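Local atomic coordinates of putative uncharacterized protein Smu.1393c (Streptococcus mutans, PDB entry 4L9A), a protein that probably hydrolyses carboxylic esters, being an alpha/beta hydrolase with carboxylesterase character from a caries-causing bacterium. Residues L175-L178 against K179-R183; Q190-Q193 against L194-Y198. All blocks are in the same frame, centred on the assembly; numbering follows the deposited sequence.

Contact 1: residues L175-L178 against K179-R183; sequences LNYL and KDLSR
The carbonyl oxygen Leu-178 O is approached by the backbone N and the hydroxyl of Ser-182, one i to i+4 turn further along alpha-helix 171-185, in the helical region between strands 134-141 and 235-239 of an alpha/beta hydrolase fold. Ser-182 N is 2.8 Å from Leu-178 O and gives it a nearly straight bond (171°), while Ser-182 OG stands 2.9 Å from the same Leu-178 O. The hydroxyl folds back because its first torsion, 58°, sets OG between the backbone N and the carbonyl carbon. Its single proton could instead serve Lys-179 O, 3.2 Å from Ser-182 OG, so the choice is unsettled; Trp-195 NE1 of helix 188-206 also bonds to this OG. A small hydroxyl suits this buried place, since it can serve its own helix and the neighbouring one together. The preceding bonds are regular, with Lys-179 N 2.9 Å from Leu-175 O.

Tyr-177 and Leu-181 run side by side, Tyr-177 CE2 lying 4.1 Å from Leu-181 CD2, and both lean on His-267. Leu-175 and Lys-179 likewise point the same way. Lys-179 CB and CG pass Leu-175 O, and the chain is long enough to make a cation-pi contact with Trp-195. Bends at chi2 (-109°) and chi4 turn it alongside the leucine, leaving Lys-179 NZ 4.1 Å from Leu-175 CD2.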
loop_
_atom_site.group_PDB
_atom_site.type_symbol
_atom_site.label_atom_id
_atom_site.label_comp_id
_atom_site.label_asym_id
_atom_site.label_seq_id
_atom_site.Cartn_x
_atom_site.Cartn_y
_atom_site.Cartn_z
ATOM N N LEU A 175 9.809 16.257 -4.660
ATOM C CA LEU A 175 10.530 15.203 -5.359
ATOM C C LEU A 175 11.866 14.917 -4.666
ATOM O O LEU A 175 12.181 13.771 -4.362
ATOM C CB LEU A 175 10.755 15.598 -6.823
ATOM C CG LEU A 175 11.290 14.544 -7.794
ATOM C CD1 LEU A 175 10.265 13.450 -8.010
ATOM C CD2 LEU A 175 11.656 15.184 -9.135
ATOM N N ASN A 176 12.647 15.964 -4.412
ATOM C CA ASN A 176 13.936 15.811 -3.733
ATOM C C ASN A 176 13.846 15.184 -2.336
ATOM O O ASN A 176 14.762 14.482 -1.898
ATOM C CB ASN A 176 14.678 17.149 -3.672
ATOM C CG ASN A 176 15.092 17.645 -5.051
ATOM O OD1 ASN A 176 15.256 16.856 -5.984
ATOM N ND2 ASN A 176 15.263 18.957 -5.185
ATOM N N TYR A 177 12.749 15.447 -1.634
ATOM C CA TYR A 177 12.523 14.828 -0.335
ATOM C C TYR A 177 12.405 13.311 -0.478
ATOM O O TYR A 177 13.019 12.566 0.282
ATOM C CB TYR A 177 11.276 15.409 0.329
ATOM C CG TYR A 177 10.871 14.725 1.614
ATOM C CD1 TYR A 177 11.437 15.092 2.834
ATOM C CD2 TYR A 177 9.901 13.732 1.613
ATOM C CE1 TYR A 177 11.048 14.467 4.020
ATOM C CE2 TYR A 177 9.507 13.107 2.775
ATOM C CZ TYR A 177 10.080 13.474 3.981
ATOM O OH TYR A 177 9.676 12.841 5.145
ATOM N N LEU A 178 11.625 12.852 -1.456
ATOM C CA LEU A 178 11.508 11.415 -1.710
ATOM C C LEU A 178 12.823 10.799 -2.179
ATOM O O LEU A 178 13.177 9.700 -1.747
ATOM C CB LEU A 178 10.405 11.126 -2.724
ATOM C CG LEU A 178 9.008 11.443 -2.199
ATOM C CD1 LEU A 178 7.984 11.263 -3.311
ATOM C CD2 LEU A 178 8.682 10.566 -0.984
ATOM N N LYS A 179 13.530 11.512 -3.058
ATOM C CA LYS A 179 14.823 11.069 -3.558
ATOM C C LYS A 179 15.821 10.880 -2.426
ATOM O O LYS A 179 16.523 9.870 -2.375
ATOM C CB LYS A 179 15.393 12.068 -4.573
ATOM C CG LYS A 179 14.754 12.032 -5.957
ATOM C CD LYS A 179 15.713 11.441 -6.986
ATOM C CE LYS A 179 15.029 11.110 -8.318
ATOM N NZ LYS A 179 14.550 12.311 -9.057
ATOM N N ASP A 180 15.904 11.861 -1.528
ATOM C CA ASP A 180 16.826 11.776 -0.384
ATOM C C ASP A 180 16.447 10.614 0.530
ATOM O O ASP A 180 17.302 9.851 0.988
ATOM C CB ASP A 180 16.844 13.083 0.419
ATOM C CG ASP A 180 17.516 14.218 -0.337
ATOM O OD1 ASP A 180 18.267 13.932 -1.300
ATOM O OD2 ASP A 180 17.295 15.393 0.026
ATOM N N LEU A 181 15.154 10.480 0.781
ATOM C CA LEU A 181 14.658 9.461 1.686
ATOM C C LEU A 181 14.946 8.065 1.125
ATOM O O LEU A 181 15.515 7.210 1.815
ATOM C CB LEU A 181 13.156 9.663 1.896
ATOM C CG LEU A 181 12.544 9.070 3.154
ATOM C CD1 LEU A 181 13.253 9.630 4.371
ATOM C CD2 LEU A 181 11.045 9.353 3.208
ATOM N N SER A 182 14.550 7.836 -0.127
ATOM C CA SER A 182 14.750 6.530 -0.764
ATOM C C SER A 182 16.238 6.205 -0.921
ATOM O O SER A 182 16.654 5.048 -0.780
ATOM C CB SER A 182 14.023 6.451 -2.117
ATOM O OG SER A 182 14.454 7.476 -2.998
ATOM N N ARG A 183 17.033 7.234 -1.209
ATOM C CA ARG A 183 18.481 7.088 -1.338
ATOM C C ARG A 183 19.105 6.523 -0.051
ATOM O O ARG A 183 20.043 5.720 -0.098
ATOM C CB ARG A 183 19.124 8.433 -1.699
ATOM C CG ARG A 183 20.502 8.326 -2.373
ATOM C CD ARG A 183 20.998 9.688 -2.869
ATOM N NE ARG A 183 21.220 9.684 -4.316
ATOM C CZ ARG A 183 20.586 10.475 -5.179
ATOM N NH1 ARG A 183 19.687 11.357 -4.753
ATOM N NH2 ARG A 183 20.857 10.389 -6.474
#

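Contact 2: residues Q190-Q193 against L194-Y198; sequences QFKQ and LWRGY
Gln-193 and Arg-196, three residues apart on helix 188-206, meet through their polar ends, and Leu-194 beside them faces the protein interior, on the buried side of this amphipathic helix. Arg-196 NH1 reaches Gln-193 OE1 at 3.0 Å, but the N-H points off line (129°) and the bond is weak. The amide oxygen sits at the edge of the guanidinium, near its plane, although the two flat groups are turned 43° apart. The glutamine chain bends at chi2, whereas the arginine runs extended from CG to NE and lays one guanidinium face over Lys-192 CB, with Arg-196 NH1 4.1 Å from that carbon. Long polar chains suit this outer side, where arginine and lysine are both exposed.

Leu-194 suits the buried side because its apolar side chain meets Phe-53 and Phe-186. Next to it, Phe-191 and Trp-195 form an offset edge-to-face pair, their planes at 60°. The pyrrole edge of the indole addresses the phenylalanine face, bringing Trp-195 CD1 to 3.4 Å from Phe-191 CE2; Trp-195 NE1 is hydrogen-bonded to Ser-182 OG of helix 171-185. The far end of the indole is used too, Trp-195 CZ3 lying 3.4 Å above the centre of the Tyr-198 ring.

The chemistry is thus divided: edge-to-face packing, with the hydrogen bond from NE1, probably fixes the orientation of the buried indole, while the weak amide-guanidinium bond probably adds only modestly to the regular backbone hydrogen bonding that holds the turn.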
loop_
_atom_site.group_PDB
_atom_site.type_symbol
_atom_site.label_atom_id
_atom_site.label_comp_id
_atom_site.label_asym_id
_atom_site.label_seq_id
_atom_site.Cartn_x
_atom_site.Cartn_y
_atom_site.Cartn_z
ATOM N N GLN A 190 18.530 -0.668 -6.248
ATOM C CA GLN A 190 17.093 -0.656 -6.010
ATOM C C GLN A 190 16.570 0.771 -5.967
ATOM O O GLN A 190 15.419 1.036 -6.308
ATOM C CB GLN A 190 16.734 -1.477 -4.763
ATOM C CG GLN A 190 17.052 -2.967 -4.982
ATOM C CD GLN A 190 16.546 -3.896 -3.895
ATOM O OE1 GLN A 190 16.729 -3.641 -2.696
ATOM N NE2 GLN A 190 15.912 -5.003 -4.315
ATOM N N PHE A 191 17.437 1.694 -5.584
ATOM C CA PHE A 191 17.145 3.115 -5.721
ATOM C C PHE A 191 16.896 3.493 -7.185
ATOM O O PHE A 191 15.844 4.024 -7.523
ATOM C CB PHE A 191 18.299 3.925 -5.152
ATOM C CG PHE A 191 18.192 5.405 -5.395
ATOM C CD1 PHE A 191 18.968 6.015 -6.365
ATOM C CD2 PHE A 191 17.345 6.193 -4.631
ATOM C CE1 PHE A 191 18.888 7.385 -6.584
ATOM C CE2 PHE A 191 17.259 7.558 -4.843
ATOM C CZ PHE A 191 18.034 8.156 -5.817
ATOM N N LYS A 192 17.865 3.225 -8.057
ATOM C CA LYS A 192 17.697 3.588 -9.464
ATOM C C LYS A 192 16.485 2.888 -10.079
ATOM O O LYS A 192 15.766 3.470 -10.887
ATOM C CB LYS A 192 18.973 3.324 -10.270
ATOM C CG LYS A 192 20.051 4.388 -10.086
ATOM C CD LYS A 192 21.249 4.153 -11.012
ATOM C CE LYS A 192 22.402 5.112 -10.724
ATOM N NZ LYS A 192 22.137 6.489 -11.211
ATOM N N GLN A 193 16.244 1.643 -9.682
ATOM C CA GLN A 193 15.111 0.900 -10.216
ATOM C C GLN A 193 13.808 1.562 -9.735
ATOM O O GLN A 193 12.918 1.855 -10.528
ATOM C CB GLN A 193 15.191 -0.583 -9.817
ATOM C CG GLN A 193 14.255 -1.501 -10.613
ATOM C CD GLN A 193 14.575 -1.524 -12.114
ATOM O OE1 GLN A 193 15.739 -1.562 -12.510
ATOM N NE2 GLN A 193 13.534 -1.495 -12.948
ATOM N N LEU A 194 13.718 1.833 -8.436
ATOM C CA LEU A 194 12.575 2.568 -7.897
ATOM C C LEU A 194 12.287 3.812 -8.741
ATOM O O LEU A 194 11.144 4.068 -9.113
ATOM C CB LEU A 194 12.837 2.988 -6.450
ATOM C CG LEU A 194 11.692 3.699 -5.714
ATOM C CD1 LEU A 194 10.542 2.737 -5.455
ATOM C CD2 LEU A 194 12.197 4.297 -4.385
ATOM N N TRP A 195 13.319 4.589 -9.052
ATOM C CA TRP A 195 13.083 5.835 -9.773
ATOM C C TRP A 195 12.835 5.635 -11.275
ATOM O O TRP A 195 12.202 6.476 -11.914
ATOM C CB TRP A 195 14.166 6.885 -9.467
ATOM C CG TRP A 195 13.970 7.418 -8.066
ATOM C CD1 TRP A 195 14.626 7.028 -6.943
ATOM C CD2 TRP A 195 12.978 8.366 -7.647
ATOM N NE1 TRP A 195 14.125 7.700 -5.845
ATOM C CE2 TRP A 195 13.117 8.531 -6.258
ATOM C CE3 TRP A 195 12.001 9.113 -8.321
ATOM C CZ2 TRP A 195 12.309 9.404 -5.521
ATOM C CZ3 TRP A 195 11.203 9.978 -7.594
ATOM C CH2 TRP A 195 11.364 10.120 -6.208
ATOM N N ARG A 196 13.306 4.521 -11.828
ATOM C CA ARG A 196 12.969 4.200 -13.216
ATOM C C ARG A 196 11.456 4.035 -13.363
ATOM O O ARG A 196 10.873 4.486 -14.336
ATOM C CB ARG A 196 13.695 2.946 -13.704
ATOM C CG ARG A 196 15.152 3.168 -14.018
ATOM C CD ARG A 196 15.796 1.931 -14.633
ATOM N NE ARG A 196 17.241 2.122 -14.764
ATOM C CZ ARG A 196 18.149 1.509 -14.009
ATOM N NH1 ARG A 196 17.767 0.641 -13.073
ATOM N NH2 ARG A 196 19.441 1.761 -14.197
ATOM N N GLY A 197 10.817 3.405 -12.383
ATOM C CA GLY A 197 9.371 3.254 -12.413
ATOM C C GLY A 197 8.626 4.573 -12.259
ATOM O O GLY A 197 7.672 4.862 -12.990
ATOM N N TYR A 198 9.053 5.373 -11.286
ATOM C CA TYR A 198 8.508 6.715 -11.116
ATOM C C TYR A 198 8.571 7.496 -12.423
ATOM O O TYR A 198 7.580 8.084 -12.863
ATOM C CB TYR A 198 9.302 7.470 -10.045
ATOM C CG TYR A 198 8.759 8.849 -9.749
ATOM C CD1 TYR A 198 9.034 9.916 -10.585
ATOM C CD2 TYR A 198 7.963 9.075 -8.634
ATOM C CE1 TYR A 198 8.535 11.173 -10.318
ATOM C CE2 TYR A 198 7.461 10.323 -8.358
ATOM C CZ TYR A 198 7.749 11.368 -9.201
ATOM O OH TYR A 198 7.255 12.618 -8.933
#

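How the contacts relate
Contacts 1 and 2 lie on successive helices, 171-185 and 188-206, with centres about 11 Å apart. They join through a probable hydrogen bond of 2.9 Å between Ser-182 OG and Trp-195 NE1. Phe-191 CE2 packs beside it, 3.4 Å from Ser-182 OG; farther along the interface Leu-175 CD1 touches Tyr-198 OH at 3.3 Å. Both helices belong to the largely helical insertion between strands 134-141 and 235-239 of the central sheet, the position of the cap in many alpha/beta hydrolases. By analogy, the joined pair probably helps build the cap over the substrate pocket.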